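Local structure of endoribonuclease MazF3 (Mycobacterium tuberculosis, 5UCT) at residues I17-R20 and E21-P25; P86-A89 and E90-N94. The protein cleaves mRNA and 23S rRNA as the toxin of a type II toxin-antitoxin system, cutting mainly after the first two Us of 5'-UUCCU-3'. All blocks are in the same frame, centred on the assembly; numbering follows the deposited sequence.

Contact 1: I17-R20 and E21-P25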
loop_
_atom_site.group_PDB
_atom_site.type_symbol
_atom_site.label_atom_id
_atom_site.label_comp_id
_atom_site.label_asym_id
_atom_site.label_seq_id
_atom_site.Cartn_x
_atom_site.Cartn_y
_atom_site.Cartn_z
ATOM N N ILE A 17 -10.424 -0.629 -3.680
ATOM C CA ILE A 17 -10.136 0.649 -3.035
ATOM C C ILE A 17 -9.632 0.376 -1.620
ATOM O O ILE A 17 -10.411 0.025 -0.730
ATOM C CB ILE A 17 -11.365 1.562 -3.016
ATOM C CG1 ILE A 17 -11.896 1.782 -4.436
ATOM C CG2 ILE A 17 -11.025 2.877 -2.345
ATOM C CD1 ILE A 17 -10.909 2.443 -5.383
ATOM N N LEU A 18 -8.324 0.536 -1.409
ATOM C CA LEU A 18 -7.762 0.323 -0.081
ATOM C C LEU A 18 -7.994 1.523 0.825
ATOM O O LEU A 18 -8.248 1.354 2.023
ATOM C CB LEU A 18 -6.269 0.014 -0.182
ATOM C CG LEU A 18 -5.917 -1.367 -0.725
ATOM C CD1 LEU A 18 -4.432 -1.625 -0.567
ATOM C CD2 LEU A 18 -6.733 -2.438 -0.015
ATOM N N THR A 19 -7.902 2.733 0.275
ATOM C CA THR A 19 -8.168 3.935 1.053
ATOM C C THR A 19 -9.555 3.866 1.677
ATOM O O THR A 19 -10.521 3.436 1.038
ATOM C CB THR A 19 -8.054 5.180 0.169
ATOM O OG1 THR A 19 -6.774 5.197 -0.474
ATOM C CG2 THR A 19 -8.216 6.446 1.001
ATOM N N ARG A 20 -9.643 4.274 2.941
ATOM C CA ARG A 20 -10.917 4.285 3.646
ATOM C C ARG A 20 -11.917 5.176 2.921
ATOM O O ARG A 20 -11.584 6.286 2.497
ATOM C CB ARG A 20 -10.708 4.768 5.082
ATOM C CG ARG A 20 -9.983 6.106 5.195
ATOM C CD ARG A 20 -9.469 6.378 6.602
ATOM N NE ARG A 20 -8.902 7.723 6.716
ATOM C CZ ARG A 20 -7.680 8.059 6.314
ATOM N NH1 ARG A 20 -6.883 7.150 5.771
ATOM N NH2 ARG A 20 -7.256 9.306 6.454
ATOM N N GLU A 21 -13.147 4.681 2.767
ATOM C CA GLU A 21 -14.189 5.481 2.134
ATOM C C GLU A 21 -14.581 6.691 2.972
ATOM O O GLU A 21 -15.280 7.577 2.467
ATOM C CB GLU A 21 -15.422 4.621 1.847
ATOM C CG GLU A 21 -16.346 5.216 0.791
ATOM C CD GLU A 21 -17.528 4.328 0.471
ATOM O OE1 GLU A 21 -17.534 3.159 0.907
ATOM O OE2 GLU A 21 -18.453 4.803 -0.222
ATOM N N VAL A 22 -14.139 6.750 4.229
ATOM C CA VAL A 22 -14.442 7.891 5.086
ATOM C C VAL A 22 -13.862 9.174 4.501
ATOM O O VAL A 22 -14.517 10.224 4.503
ATOM C CB VAL A 22 -13.922 7.624 6.511
ATOM C CG1 VAL A 22 -14.046 8.865 7.374
ATOM C CG2 VAL A 22 -14.670 6.452 7.132
ATOM N N VAL A 23 -12.642 9.108 3.971
ATOM C CA VAL A 23 -11.920 10.289 3.513
ATOM C C VAL A 23 -11.816 10.340 1.991
ATOM O O VAL A 23 -11.156 11.235 1.447
ATOM C CB VAL A 23 -10.529 10.368 4.172
ATOM C CG1 VAL A 23 -9.544 9.430 3.480
ATOM C CG2 VAL A 23 -10.016 11.805 4.209
ATOM N N ARG A 24 -12.472 9.416 1.285
ATOM C CA ARG A 24 -12.345 9.364 -0.172
ATOM C C ARG A 24 -12.769 10.651 -0.871
ATOM O O ARG A 24 -12.003 11.141 -1.718
ATOM C CB ARG A 24 -13.119 8.161 -0.716
ATOM C CG ARG A 24 -12.395 6.850 -0.518
ATOM C CD ARG A 24 -12.155 6.132 -1.826
ATOM N NE ARG A 24 -13.362 5.499 -2.344
ATOM C CZ ARG A 24 -14.025 5.920 -3.417
ATOM N NH1 ARG A 24 -15.116 5.279 -3.818
ATOM N NH2 ARG A 24 -13.596 6.975 -4.095
ATOM N N PRO A 25 -13.939 11.256 -0.582
ATOM C CA PRO A 25 -14.290 12.499 -1.285
ATOM C C PRO A 25 -13.473 13.695 -0.815
ATOM O O PRO A 25 -13.750 14.833 -1.211
ATOM C CB PRO A 25 -15.777 12.673 -0.963
ATOM C CG PRO A 25 -15.940 12.026 0.355
ATOM C CD PRO A 25 -15.018 10.835 0.333
#
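With chi1 of R20 at 53°, CG sits between the backbone N and the carbonyl carbon, and the chain then runs extended to NE, laying the guanidinium beside V23. The valine answers with its CG1 in the equivalent position (chi1 79°), which carries that methyl over one face of the guanidinium, offset toward the rim, with R20 CZ 3.7 Å from V23 CG1. The two residues are the first and last of a type I beta turn, with E21 and V22 at its corners, at the start of the loop that joins strands 12-17 and 29-36 of the MazF fold. Its closing bond is weak: V23 N donates to R20 O over 3.4 Å, bent to 149° at the hydrogen. V23 CG1 also lies 4.1 Å from T19 CG2, the two side chains crossing obliquely, while T19 OG1 is hydrogen-bonded to the backbone N of T31 in strand 29-36. The charged end of R20 leads across the dimer interface, where NH1 is hydrogen-bonded to the backbone O of A95 in the second subunit. Just past the turn, R24 bends at chi2 and chi3 and doubles back along the loop, its CG passing 3.2 Å from R20 O, toward strand 3-8. There it meets I17 at about a right angle, with I17 CG2 3.5 Å from both R24 CD and R24 NE.

Contact 2: P86-A89 and E90-N94; sequences PALA and EAIGN
L88 and I92, one helical turn apart, touch through the ends of their side chains, with L88 CD1 4.0 Å from I92 CD1, and the backbone bond between them is one of four that hold this part of the alpha-helix 85-96. Each carbonyl of 86-89 accepts the amide four residues on. E90 N donates to P86 O at 3.0 Å, and A91 N to A87 O at 2.7 Å. Then I92 N reaches L88 O at 3.0 Å, the straightest of the set at the hydrogen (164°) and nearly along the C=O axis. G93 N then binds A89 O, also at 3.0 Å, from a position tilted 26° out of the carbonyl plane. The same spacing continues with N94 N to E90 O, within 90-94. Beside the carbonyls of A87 and L88 lie side-chain carbons: A91 CB is 3.4 Å from A87 O, and CG1 of I92 rests against L88 O. L88 places CG anti to the backbone N (chi1 169°), which sends its side chain alongside that of I92, the two pointing the same way. Together they form an apolar patch that packs on L98 of the second subunit, while A91 and I92 meet C62 of their own chain. E90, in an exposed position, bends at chi2. With the carbonyls of 86-90 paired to the amides of 90-94, L88 and I92 present hydrocarbon, so their packing on L98 of the second subunit is probably hydrophobic in character.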
loop_
_atom_site.group_PDB
_atom_site.type_symbol
_atom_site.label_atom_id
_atom_site.label_comp_id
_atom_site.label_asym_id
_atom_site.label_seq_id
_atom_site.Cartn_x
_atom_site.Cartn_y
_atom_site.Cartn_z
ATOM N N PRO A 86 -12.143 -9.730 6.936
ATOM C CA PRO A 86 -11.067 -10.255 7.794
ATOM C C PRO A 86 -9.869 -10.764 7.013
ATOM O O PRO A 86 -8.726 -10.584 7.452
ATOM C CB PRO A 86 -11.759 -11.383 8.575
ATOM C CG PRO A 86 -12.969 -11.721 7.775
ATOM C CD PRO A 86 -13.417 -10.425 7.192
ATOM N N ALA A 87 -10.098 -11.396 5.857
ATOM C CA ALA A 87 -8.984 -11.889 5.057
ATOM C C ALA A 87 -8.177 -10.752 4.445
ATOM O O ALA A 87 -6.960 -10.888 4.263
ATOM C CB ALA A 87 -9.496 -12.826 3.963
ATOM N N LEU A 88 -8.833 -9.635 4.113
ATOM C CA LEU A 88 -8.113 -8.484 3.573
ATOM C C LEU A 88 -7.093 -7.961 4.574
ATOM O O LEU A 88 -5.922 -7.748 4.233
ATOM C CB LEU A 88 -9.092 -7.378 3.188
ATOM C CG LEU A 88 -8.429 -6.038 2.859
ATOM C CD1 LEU A 88 -7.582 -6.155 1.602
ATOM C CD2 LEU A 88 -9.463 -4.929 2.721
ATOM N N ALA A 89 -7.525 -7.733 5.816
ATOM C CA ALA A 89 -6.587 -7.341 6.860
ATOM C C ALA A 89 -5.502 -8.393 7.041
ATOM O O ALA A 89 -4.333 -8.058 7.258
ATOM C CB ALA A 89 -7.327 -7.105 8.175
ATOM N N GLU A 90 -5.867 -9.672 6.943
ATOM C CA GLU A 90 -4.866 -10.729 7.055
ATOM C C GLU A 90 -3.858 -10.661 5.913
ATOM O O GLU A 90 -2.655 -10.863 6.124
ATOM C CB GLU A 90 -5.548 -12.097 7.082
ATOM C CG GLU A 90 -4.594 -13.271 7.230
ATOM C CD GLU A 90 -4.035 -13.403 8.635
ATOM O OE1 GLU A 90 -4.353 -12.554 9.493
ATOM O OE2 GLU A 90 -3.281 -14.365 8.879
ATOM N N ALA A 91 -4.331 -10.378 4.697
ATOM C CA ALA A 91 -3.434 -10.323 3.547
ATOM C C ALA A 91 -2.449 -9.167 3.666
ATOM O O ALA A 91 -1.252 -9.330 3.399
ATOM C CB ALA A 91 -4.242 -10.207 2.257
ATOM N N ILE A 92 -2.933 -7.990 4.070
ATOM C CA ILE A 92 -2.066 -6.821 4.167
ATOM C C ILE A 92 -1.068 -6.984 5.305
ATOM O O ILE A 92 0.110 -6.627 5.172
ATOM C CB ILE A 92 -2.912 -5.543 4.326
ATOM C CG1 ILE A 92 -3.686 -5.252 3.037
ATOM C CG2 ILE A 92 -2.035 -4.356 4.700
ATOM C CD1 ILE A 92 -4.576 -4.028 3.116
ATOM N N GLY A 93 -1.514 -7.535 6.436
ATOM C CA GLY A 93 -0.613 -7.718 7.563
ATOM C C GLY A 93 0.564 -8.619 7.241
ATOM O O GLY A 93 1.697 -8.336 7.635
ATOM N N ASN A 94 0.313 -9.720 6.527
ATOM C CA ASN A 94 1.413 -10.588 6.124
ATOM C C ASN A 94 2.231 -9.961 5.006
ATOM O O ASN A 94 3.448 -10.164 4.942
ATOM C CB ASN A 94 0.894 -11.956 5.685
ATOM C CG ASN A 94 0.028 -12.614 6.732
ATOM O OD1 ASN A 94 0.346 -12.583 7.917
ATOM N ND2 ASN A 94 -1.078 -13.214 6.301
#

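Overall arrangement
From the N terminus, contact 1 comes first, where strand 12-17 ends and its turn opens the loop leading to strand 29-36. The chain then passes through the remaining strands of the antiparallel sheet before contact 2 forms within helix 85-96, near the C terminus. The two are in series, neither nested nor crossed, and each is local, closing a turn or helical turns. Their centres lie about 17 Å apart, yet the loop and the helix meet through L18, whose CD2 is 4.1 Å from both L88 CD1 and I92 CD1. Both contacts also touch the second subunit, so loop and helix share in the dimer interface.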